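Local structure of phosphatidylserine synthase (Haemophilus influenzae, 3HSI) at residues I132-V137 with G217-Y222; Y170-Y175 with N361-K366. The protein is an enzyme of the phospholipase D superfamily, with two phospholipase D-like sequence regions in one chain, and forms a two-chain assembly. All blocks are in the same frame, centred on the assembly; numbering follows the deposited sequence.

Interaction 1: I132-V137 with G217-Y222; sequences INTREV and GNIRAY
Asn133 OD1 is gripped by two donors beside the helix face that carries Ile219. Thr134 N donates to it at 2.8 Å, in the carbonyl plane and on a lone pair, with an N-H...O angle of 151°. Arg388 NH2 of the second subunit adds a weak bond. The other end of the amide, Asn133 ND2, is bonded to Phe138 O, so the amide is fixed from both ends. Between the two segments the contact is van der Waals; just past them Arg223 NH1, on the same helix, bonds Ile132 O. Ile219 sends its CG2 branch against the loop backbone, 3.3 Å from Asn133 C and 3.6 Å from Thr134 N. This branch lies opposite the backbone N about the first side-chain bond, while CG1 (chi1 -58°) sits beside that N. The methyl thus presses on the peptide link between Asn133 and Thr134. Thr134 CG2 meets Ile219 CG2 at 3.9 Å, the two side chains crossing at a slant. The same threonine methyl lies 3.9 Å from Arg220 NH2. The Arg220 chain bends at chi3 (-65°), which brings the guanidinium round to the threonine. About a turn on from Ile219, Ile132 CD1 makes an apolar contact with Tyr222 CE2 at 4.3 Å. The hydroxyl of Tyr222 is bonded to Leu195 O. Thr134 and Arg220 also pack on Arg388 and Ala254 of the second subunit. The arrangement is loop-on-helix packing beside a subunit interface. It ties the connection between strands 127-130 and 141-142 to the first turns of helix 216-229.

Interaction 2: Y170-Y175 with N361-K366; sequences YRYDRY and NTYHLK
Arg171 and Thr362, then Tyr172 and Tyr363, form parallel beta bridges that join strand 171-179 to strand 362-363. The second segment runs into His364-Leu365-Lys366, which matches the HxK start of the HKD motif of the phospholipase D superfamily. Three backbone bonds cross: Thr362 N to Tyr170 O, Tyr172 N to Thr362 O (2.9 Å), and His364 N to Tyr172 O (2.8 Å). Asn361 OD1 takes Tyr170 N at 2.9 Å, and its amide stacks on the Tyr170 ring, the planes 25° apart. Tyr170 OH is held by Asp358. Arg171 extends with CG opposite its backbone N (chi1 -174°). Its NH1 donates to Thr362 OG1 at 3.0 Å, in the guanidinium plane. NH2 forms a salt bridge with Asp312, NE is bonded to Tyr163, and one guanidinium face lies over His364 CB. Leu365 CD2 sits over a face of the Tyr172 ring, 4.2 Å from its centroid. Arg174 NH1 reaches Lys366 O weakly, while NH2 is bridged to Glu411. Lys366 NZ is bonded to Asn381 and Gly379. Asp173 OD1 accepts Arg174 N on its anti lone pair. Asp173 OD2, met nearly along its C-O axis, accepts His364 ND1 at 2.9 Å.

How the interactions relate
Both contacts are buried, but they differ in place and chemistry. The centre of interaction 2 lies about 10 Å from the centre of the chain, and no other chain touches its segments. The centre of interaction 1 lies about 21 Å from the centre of the chain, and the second subunit packs against it. The two contact centres are 29 Å apart, and their nearest atoms about 13 Å. Strand 171-179 belongs to the same mixed sheet as strand 127-130, which leads into the loop of interaction 1. The contact at 170-175 and 361-366 is mainly hydrogen-bonded, strand beside strand, with Leu365 and the tyrosines adding apolar packing. The one at 132-137 and 217-222 joins its segments by van der Waals contacts, mostly of methyl groups.

Interaction 1: I132-V137 with G217-Y222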
ATOM      1  N   ILE C 132     -12.804  -1.239   4.387  1.00 20.67           N
ATOM      2  CA  ILE C 132     -11.674  -0.631   5.083  1.00 20.67           C
ATOM      3  C   ILE C 132     -10.737   0.073   4.089  1.00 21.67           C
ATOM      4  O   ILE C 132      -9.859   0.856   4.474  1.00 23.01           O
ATOM      5  CB  ILE C 132     -10.956  -1.681   5.933  1.00 20.08           C
ATOM      6  CG1 ILE C 132     -11.878  -2.109   7.100  1.00 21.03           C
ATOM      7  CG2 ILE C 132      -9.603  -1.177   6.442  1.00 18.72           C
ATOM      8  CD1 ILE C 132     -12.412  -0.912   7.931  1.00 19.25           C
ATOM      9  N   ASN C 133     -10.926  -0.197   2.813  1.00 21.65           N
ATOM     10  CA  ASN C 133     -10.211   0.539   1.774  1.00 22.98           C
ATOM     11  C   ASN C 133     -10.984   0.311   0.501  1.00 23.39           C
ATOM     12  O   ASN C 133     -11.924  -0.489   0.498  1.00 23.25           O
ATOM     13  CB  ASN C 133      -8.751   0.081   1.625  1.00 21.58           C
ATOM     14  CG  ASN C 133      -7.827   1.229   1.250  1.00 22.86           C
ATOM     15  OD1 ASN C 133      -8.209   2.131   0.502  1.00 22.39           O
ATOM     16  ND2 ASN C 133      -6.618   1.209   1.770  1.00 22.09           N
ATOM     17  N   THR C 134     -10.569   0.986  -0.562  1.00 24.31           N
ATOM     18  CA  THR C 134     -11.281   0.994  -1.840  1.00 25.61           C
ATOM     19  C   THR C 134     -11.069  -0.300  -2.628  1.00 26.16           C
ATOM     20  O   THR C 134     -11.828  -0.603  -3.549  1.00 25.83           O
ATOM     21  CB  THR C 134     -10.854   2.198  -2.713  1.00 25.65           C
ATOM     22  OG1 THR C 134      -9.462   2.097  -3.000  1.00 26.06           O
ATOM     23  CG2 THR C 134     -11.114   3.528  -2.017  1.00 25.59           C
ATOM     24  N   ARG C 135     -10.027  -1.037  -2.250  1.00 27.18           N
ATOM     25  CA  ARG C 135      -9.698  -2.358  -2.783  1.00 27.96           C
ATOM     26  C   ARG C 135      -9.312  -3.278  -1.641  1.00 27.99           C
ATOM     27  O   ARG C 135      -8.524  -2.897  -0.761  1.00 27.92           O
ATOM     28  CB  ARG C 135      -8.547  -2.272  -3.778  1.00 28.00           C
ATOM     29  CG  ARG C 135      -9.045  -2.216  -5.222  1.00 31.90           C
ATOM     30  CD  ARG C 135      -8.448  -1.061  -5.962  1.00 37.19           C
ATOM     31  NE  ARG C 135      -9.154  -0.786  -7.218  1.00 42.70           N
ATOM     32  CZ  ARG C 135      -9.404   0.440  -7.699  1.00 44.42           C
ATOM     33  NH1 ARG C 135      -9.013   1.527  -7.020  1.00 44.52           N
ATOM     34  NH2 ARG C 135     -10.056   0.585  -8.860  1.00 43.94           N
ATOM     35  N   GLU C 136      -9.850  -4.493  -1.680  1.00 27.89           N
ATOM     36  CA  GLU C 136      -9.581  -5.512  -0.669  1.00 29.00           C
ATOM     37  C   GLU C 136      -8.092  -5.627  -0.294  1.00 27.87           C
ATOM     38  O   GLU C 136      -7.763  -5.713   0.883  1.00 28.57           O
ATOM     39  CB  GLU C 136     -10.147  -6.875  -1.118  1.00 29.53           C
ATOM     40  CG  GLU C 136     -10.069  -7.937  -0.035  1.00 33.47           C
ATOM     41  CD  GLU C 136     -10.899  -9.199  -0.308  1.00 39.04           C
ATOM     42  OE1 GLU C 136     -11.614  -9.261  -1.331  1.00 40.61           O
ATOM     43  OE2 GLU C 136     -10.830 -10.142   0.520  1.00 41.64           O
ATOM     44  N   VAL C 137      -7.206  -5.586  -1.285  1.00 26.19           N
ATOM     45  CA  VAL C 137      -5.792  -5.820  -1.037  1.00 25.31           C
ATOM     46  C   VAL C 137      -5.180  -4.766  -0.121  1.00 24.38           C
ATOM     47  O   VAL C 137      -4.253  -5.058   0.603  1.00 24.82           O
ATOM     48  CB  VAL C 137      -4.964  -5.975  -2.377  1.00 25.50           C
ATOM     49  CG1 VAL C 137      -4.922  -4.692  -3.143  1.00 23.98           C
ATOM     50  CG2 VAL C 137      -3.550  -6.447  -2.074  1.00 26.02           C
ATOM     51  N   GLY C 217     -14.976   7.485  -3.111  1.00 29.70           N
ATOM     52  CA  GLY C 217     -14.696   8.705  -2.341  1.00 27.99           C
ATOM     53  C   GLY C 217     -15.153   8.584  -0.897  1.00 27.18           C
ATOM     54  O   GLY C 217     -14.482   9.044   0.030  1.00 26.62           O
ATOM     55  N   ASN C 218     -16.300   7.947  -0.712  1.00 26.29           N
ATOM     56  CA  ASN C 218     -16.848   7.750   0.606  1.00 25.76           C
ATOM     57  C   ASN C 218     -15.992   6.800   1.406  1.00 24.55           C
ATOM     58  O   ASN C 218     -15.748   7.053   2.592  1.00 23.76           O
ATOM     59  CB  ASN C 218     -18.271   7.226   0.497  1.00 26.55           C
ATOM     60  CG  ASN C 218     -19.161   8.194  -0.209  1.00 31.70           C
ATOM     61  OD1 ASN C 218     -19.500   9.259   0.334  1.00 36.40           O
ATOM     62  ND2 ASN C 218     -19.532   7.861  -1.445  1.00 33.41           N
ATOM     63  N   ILE C 219     -15.543   5.716   0.755  1.00 23.69           N
ATOM     64  CA  ILE C 219     -14.668   4.741   1.393  1.00 23.36           C
ATOM     65  C   ILE C 219     -13.425   5.454   1.928  1.00 22.89           C
ATOM     66  O   ILE C 219     -13.083   5.300   3.102  1.00 23.11           O
ATOM     67  CB  ILE C 219     -14.199   3.585   0.430  1.00 24.32           C
ATOM     68  CG1 ILE C 219     -15.352   2.765  -0.211  1.00 23.64           C
ATOM     69  CG2 ILE C 219     -13.180   2.705   1.133  1.00 22.51           C
ATOM     70  CD1 ILE C 219     -16.471   2.450   0.702  1.00 27.40           C
ATOM     71  N   ARG C 220     -12.753   6.208   1.049  1.00 21.76           N
ATOM     72  CA  ARG C 220     -11.577   6.984   1.390  1.00 22.43           C
ATOM     73  C   ARG C 220     -11.783   7.854   2.622  1.00 21.73           C
ATOM     74  O   ARG C 220     -11.034   7.741   3.570  1.00 22.46           O
ATOM     75  CB  ARG C 220     -11.146   7.886   0.215  1.00 22.74           C
ATOM     76  CG  ARG C 220      -9.898   7.450  -0.480  1.00 26.47           C
ATOM     77  CD  ARG C 220      -9.360   8.555  -1.446  1.00 31.88           C
ATOM     78  NE  ARG C 220     -10.292   8.810  -2.546  1.00 35.93           N
ATOM     79  CZ  ARG C 220     -10.491   7.980  -3.572  1.00 36.87           C
ATOM     80  NH1 ARG C 220     -11.381   8.288  -4.505  1.00 37.58           N
ATOM     81  NH2 ARG C 220      -9.794   6.847  -3.671  1.00 36.52           N
ATOM     82  N   ALA C 221     -12.764   8.752   2.591  1.00 20.62           N
ATOM     83  CA  ALA C 221     -13.089   9.575   3.762  1.00 20.34           C
ATOM     84  C   ALA C 221     -13.403   8.742   5.025  1.00 20.23           C
ATOM     85  O   ALA C 221     -13.063   9.112   6.148  1.00 20.15           O
ATOM     86  CB  ALA C 221     -14.265  10.513   3.448  1.00 19.50           C
ATOM     87  N   TYR C 222     -14.056   7.616   4.849  1.00 20.00           N
ATOM     88  CA  TYR C 222     -14.366   6.777   6.013  1.00 21.06           C
ATOM     89  C   TYR C 222     -13.109   6.185   6.635  1.00 21.28           C
ATOM     90  O   TYR C 222     -12.997   6.140   7.843  1.00 20.45           O
ATOM     91  CB  TYR C 222     -15.263   5.651   5.587  1.00 19.29           C
ATOM     92  CG  TYR C 222     -15.490   4.557   6.580  1.00 20.59           C
ATOM     93  CD1 TYR C 222     -16.252   4.770   7.717  1.00 17.38           C
ATOM     94  CD2 TYR C 222     -15.014   3.258   6.328  1.00 20.58           C
ATOM     95  CE1 TYR C 222     -16.512   3.709   8.617  1.00 20.18           C
ATOM     96  CE2 TYR C 222     -15.276   2.210   7.191  1.00 19.76           C
ATOM     97  CZ  TYR C 222     -16.035   2.434   8.329  1.00 20.88           C
ATOM     98  OH  TYR C 222     -16.295   1.384   9.190  1.00 20.89           O
TER

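Interaction 2: Y170-Y175 with N361-K366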
ATOM      1  N   TYR C 170     -11.081 -28.968  11.085  1.00 19.33           N
ATOM      2  CA  TYR C 170     -11.184 -27.707  11.775  1.00 18.80           C
ATOM      3  C   TYR C 170      -9.967 -26.823  11.488  1.00 18.90           C
ATOM      4  O   TYR C 170      -8.913 -27.271  10.970  1.00 17.88           O
ATOM      5  CB  TYR C 170     -11.412 -27.883  13.301  1.00 18.72           C
ATOM      6  CG  TYR C 170     -10.223 -28.477  13.989  1.00 19.20           C
ATOM      7  CD1 TYR C 170      -9.268 -27.647  14.596  1.00 17.22           C
ATOM      8  CD2 TYR C 170     -10.018 -29.882  14.010  1.00 18.60           C
ATOM      9  CE1 TYR C 170      -8.136 -28.181  15.212  1.00 17.07           C
ATOM     10  CE2 TYR C 170      -8.897 -30.426  14.642  1.00 17.46           C
ATOM     11  CZ  TYR C 170      -7.952 -29.557  15.240  1.00 18.98           C
ATOM     12  OH  TYR C 170      -6.819 -30.050  15.855  1.00 16.32           O
ATOM     13  N   ARG C 171     -10.173 -25.550  11.800  1.00 18.73           N
ATOM     14  CA  ARG C 171      -9.190 -24.493  11.712  1.00 19.70           C
ATOM     15  C   ARG C 171      -9.115 -23.925  13.135  1.00 19.53           C
ATOM     16  O   ARG C 171     -10.117 -23.404  13.658  1.00 19.20           O
ATOM     17  CB  ARG C 171      -9.676 -23.435  10.716  1.00 19.57           C
ATOM     18  CG  ARG C 171      -8.689 -22.326  10.412  1.00 21.70           C
ATOM     19  CD  ARG C 171      -9.034 -21.704   9.105  1.00 25.74           C
ATOM     20  NE  ARG C 171      -8.217 -20.536   8.809  1.00 31.96           N
ATOM     21  CZ  ARG C 171      -6.938 -20.608   8.442  1.00 34.97           C
ATOM     22  NH1 ARG C 171      -6.336 -21.794   8.351  1.00 36.60           N
ATOM     23  NH2 ARG C 171      -6.259 -19.502   8.144  1.00 35.49           N
ATOM     24  N   TYR C 172      -7.942 -24.071  13.754  1.00 20.61           N
ATOM     25  CA  TYR C 172      -7.722 -23.816  15.190  1.00 21.46           C
ATOM     26  C   TYR C 172      -7.578 -22.332  15.461  1.00 22.49           C
ATOM     27  O   TYR C 172      -6.815 -21.629  14.777  1.00 22.64           O
ATOM     28  CB  TYR C 172      -6.475 -24.569  15.656  1.00 21.60           C
ATOM     29  CG  TYR C 172      -6.303 -24.823  17.152  1.00 22.71           C
ATOM     30  CD1 TYR C 172      -7.403 -24.996  18.006  1.00 22.45           C
ATOM     31  CD2 TYR C 172      -5.013 -24.951  17.699  1.00 22.13           C
ATOM     32  CE1 TYR C 172      -7.229 -25.265  19.377  1.00 22.50           C
ATOM     33  CE2 TYR C 172      -4.819 -25.218  19.051  1.00 23.52           C
ATOM     34  CZ  TYR C 172      -5.932 -25.380  19.885  1.00 23.88           C
ATOM     35  OH  TYR C 172      -5.729 -25.657  21.210  1.00 21.77           O
ATOM     36  N   ASP C 173      -8.351 -21.834  16.420  1.00 22.63           N
ATOM     37  CA  ASP C 173      -8.184 -20.461  16.857  1.00 23.87           C
ATOM     38  C   ASP C 173      -8.229 -20.439  18.396  1.00 24.71           C
ATOM     39  O   ASP C 173      -8.242 -21.517  19.062  1.00 23.58           O
ATOM     40  CB  ASP C 173      -9.279 -19.559  16.211  1.00 24.61           C
ATOM     41  CG  ASP C 173      -8.784 -18.136  15.900  1.00 27.18           C
ATOM     42  OD1 ASP C 173      -8.467 -17.410  16.850  1.00 31.36           O
ATOM     43  OD2 ASP C 173      -8.713 -17.729  14.719  1.00 28.62           O
ATOM     44  N   ARG C 174      -8.244 -19.229  18.965  1.00 24.37           N
ATOM     45  CA  ARG C 174      -8.448 -19.061  20.397  1.00 24.72           C
ATOM     46  C   ARG C 174      -9.770 -18.392  20.656  1.00 24.30           C
ATOM     47  O   ARG C 174     -10.243 -17.648  19.823  1.00 23.64           O
ATOM     48  CB  ARG C 174      -7.350 -18.204  20.996  1.00 25.46           C
ATOM     49  CG  ARG C 174      -6.054 -18.918  21.143  1.00 27.76           C
ATOM     50  CD  ARG C 174      -5.000 -17.942  21.588  1.00 29.61           C
ATOM     51  NE  ARG C 174      -5.145 -17.563  22.989  1.00 28.76           N
ATOM     52  CZ  ARG C 174      -4.724 -16.406  23.497  1.00 29.12           C
ATOM     53  NH1 ARG C 174      -4.155 -15.495  22.721  1.00 31.10           N
ATOM     54  NH2 ARG C 174      -4.842 -16.172  24.793  1.00 30.61           N
ATOM     55  N   TYR C 175     -10.385 -18.670  21.810  1.00 23.67           N
ATOM     56  CA  TYR C 175     -11.739 -18.183  22.069  1.00 23.10           C
ATOM     57  C   TYR C 175     -11.846 -17.784  23.519  1.00 23.27           C
ATOM     58  O   TYR C 175     -11.569 -18.595  24.409  1.00 22.15           O
ATOM     59  CB  TYR C 175     -12.794 -19.284  21.756  1.00 23.68           C
ATOM     60  CG  TYR C 175     -12.371 -20.189  20.615  1.00 21.62           C
ATOM     61  CD1 TYR C 175     -12.690 -19.885  19.296  1.00 20.97           C
ATOM     62  CD2 TYR C 175     -11.590 -21.314  20.857  1.00 22.30           C
ATOM     63  CE1 TYR C 175     -12.297 -20.710  18.255  1.00 21.19           C
ATOM     64  CE2 TYR C 175     -11.169 -22.140  19.816  1.00 20.00           C
ATOM     65  CZ  TYR C 175     -11.511 -21.831  18.525  1.00 20.83           C
ATOM     66  OH  TYR C 175     -11.060 -22.651  17.516  1.00 19.87           O
ATOM     67  N   ASN C 361      -5.770 -30.649   9.510  1.00 21.12           N
ATOM     68  CA  ASN C 361      -6.399 -29.474  10.129  1.00 20.36           C
ATOM     69  C   ASN C 361      -5.487 -28.260  10.033  1.00 20.86           C
ATOM     70  O   ASN C 361      -4.277 -28.407   9.878  1.00 20.56           O
ATOM     71  CB  ASN C 361      -6.819 -29.789  11.559  1.00 20.06           C
ATOM     72  CG  ASN C 361      -7.811 -30.929  11.606  1.00 18.23           C
ATOM     73  OD1 ASN C 361      -8.904 -30.833  11.035  1.00 13.96           O
ATOM     74  ND2 ASN C 361      -7.434 -32.029  12.253  1.00 18.19           N
ATOM     75  N   THR C 362      -6.055 -27.057  10.062  1.00 21.52           N
ATOM     76  CA  THR C 362      -5.209 -25.886   9.848  1.00 21.73           C
ATOM     77  C   THR C 362      -5.091 -25.041  11.125  1.00 21.89           C
ATOM     78  O   THR C 362      -5.881 -25.187  12.106  1.00 21.09           O
ATOM     79  CB  THR C 362      -5.681 -25.036   8.680  1.00 21.94           C
ATOM     80  OG1 THR C 362      -7.021 -24.653   8.927  1.00 23.19           O
ATOM     81  CG2 THR C 362      -5.589 -25.811   7.305  1.00 22.55           C
ATOM     82  N   TYR C 363      -4.104 -24.162  11.099  1.00 20.22           N
ATOM     83  CA  TYR C 363      -3.739 -23.395  12.259  1.00 21.32           C
ATOM     84  C   TYR C 363      -3.934 -21.913  12.032  1.00 21.26           C
ATOM     85  O   TYR C 363      -3.338 -21.352  11.158  1.00 20.87           O
ATOM     86  CB  TYR C 363      -2.286 -23.696  12.598  1.00 20.37           C
ATOM     87  CG  TYR C 363      -1.695 -22.962  13.770  1.00 21.29           C
ATOM     88  CD1 TYR C 363      -1.767 -23.506  15.038  1.00 20.10           C
ATOM     89  CD2 TYR C 363      -0.988 -21.753  13.597  1.00 23.46           C
ATOM     90  CE1 TYR C 363      -1.182 -22.896  16.110  1.00 22.31           C
ATOM     91  CE2 TYR C 363      -0.399 -21.105  14.685  1.00 21.95           C
ATOM     92  CZ  TYR C 363      -0.496 -21.698  15.948  1.00 23.63           C
ATOM     93  OH  TYR C 363       0.046 -21.117  17.077  1.00 21.59           O
ATOM     94  N   HIS C 364      -4.739 -21.277  12.871  1.00 22.27           N
ATOM     95  CA  HIS C 364      -4.943 -19.850  12.756  1.00 23.40           C
ATOM     96  C   HIS C 364      -4.893 -19.120  14.119  1.00 23.76           C
ATOM     97  O   HIS C 364      -5.693 -18.225  14.347  1.00 24.23           O
ATOM     98  CB  HIS C 364      -6.305 -19.626  12.117  1.00 23.97           C
ATOM     99  CG  HIS C 364      -6.522 -18.238  11.612  1.00 27.85           C
ATOM    100  ND1 HIS C 364      -7.498 -17.396  12.132  1.00 28.59           N
ATOM    101  CD2 HIS C 364      -5.894 -17.541  10.630  1.00 24.69           C
ATOM    102  CE1 HIS C 364      -7.461 -16.243  11.484  1.00 27.96           C
ATOM    103  NE2 HIS C 364      -6.492 -16.303  10.577  1.00 29.59           N
ATOM    104  N   LEU C 365      -3.984 -19.499  15.017  1.00 23.34           N
ATOM    105  CA  LEU C 365      -3.914 -18.843  16.333  1.00 24.25           C
ATOM    106  C   LEU C 365      -3.037 -17.602  16.295  1.00 23.90           C
ATOM    107  O   LEU C 365      -1.980 -17.569  15.635  1.00 22.82           O
ATOM    108  CB  LEU C 365      -3.344 -19.775  17.412  1.00 24.93           C
ATOM    109  CG  LEU C 365      -3.945 -21.131  17.706  1.00 26.87           C
ATOM    110  CD1 LEU C 365      -2.980 -21.850  18.638  1.00 28.94           C
ATOM    111  CD2 LEU C 365      -5.230 -21.001  18.375  1.00 28.88           C
ATOM    112  N   LYS C 366      -3.502 -16.592  17.013  1.00 24.36           N
ATOM    113  CA  LYS C 366      -2.776 -15.326  17.231  1.00 24.40           C
ATOM    114  C   LYS C 366      -2.814 -15.088  18.745  1.00 23.81           C
ATOM    115  O   LYS C 366      -3.811 -15.407  19.402  1.00 22.85           O
ATOM    116  CB  LYS C 366      -3.501 -14.152  16.554  1.00 25.29           C
ATOM    117  CG  LYS C 366      -3.981 -14.360  15.106  1.00 28.37           C
ATOM    118  CD  LYS C 366      -5.440 -14.735  15.074  1.00 31.93           C
ATOM    119  CE  LYS C 366      -5.927 -14.903  13.648  1.00 36.32           C
ATOM    120  NZ  LYS C 366      -5.917 -13.642  12.765  1.00 39.18           N
TER
HETATM  121  O   HOH W   1      -6.347 -16.664  17.724  1.00 36.82           O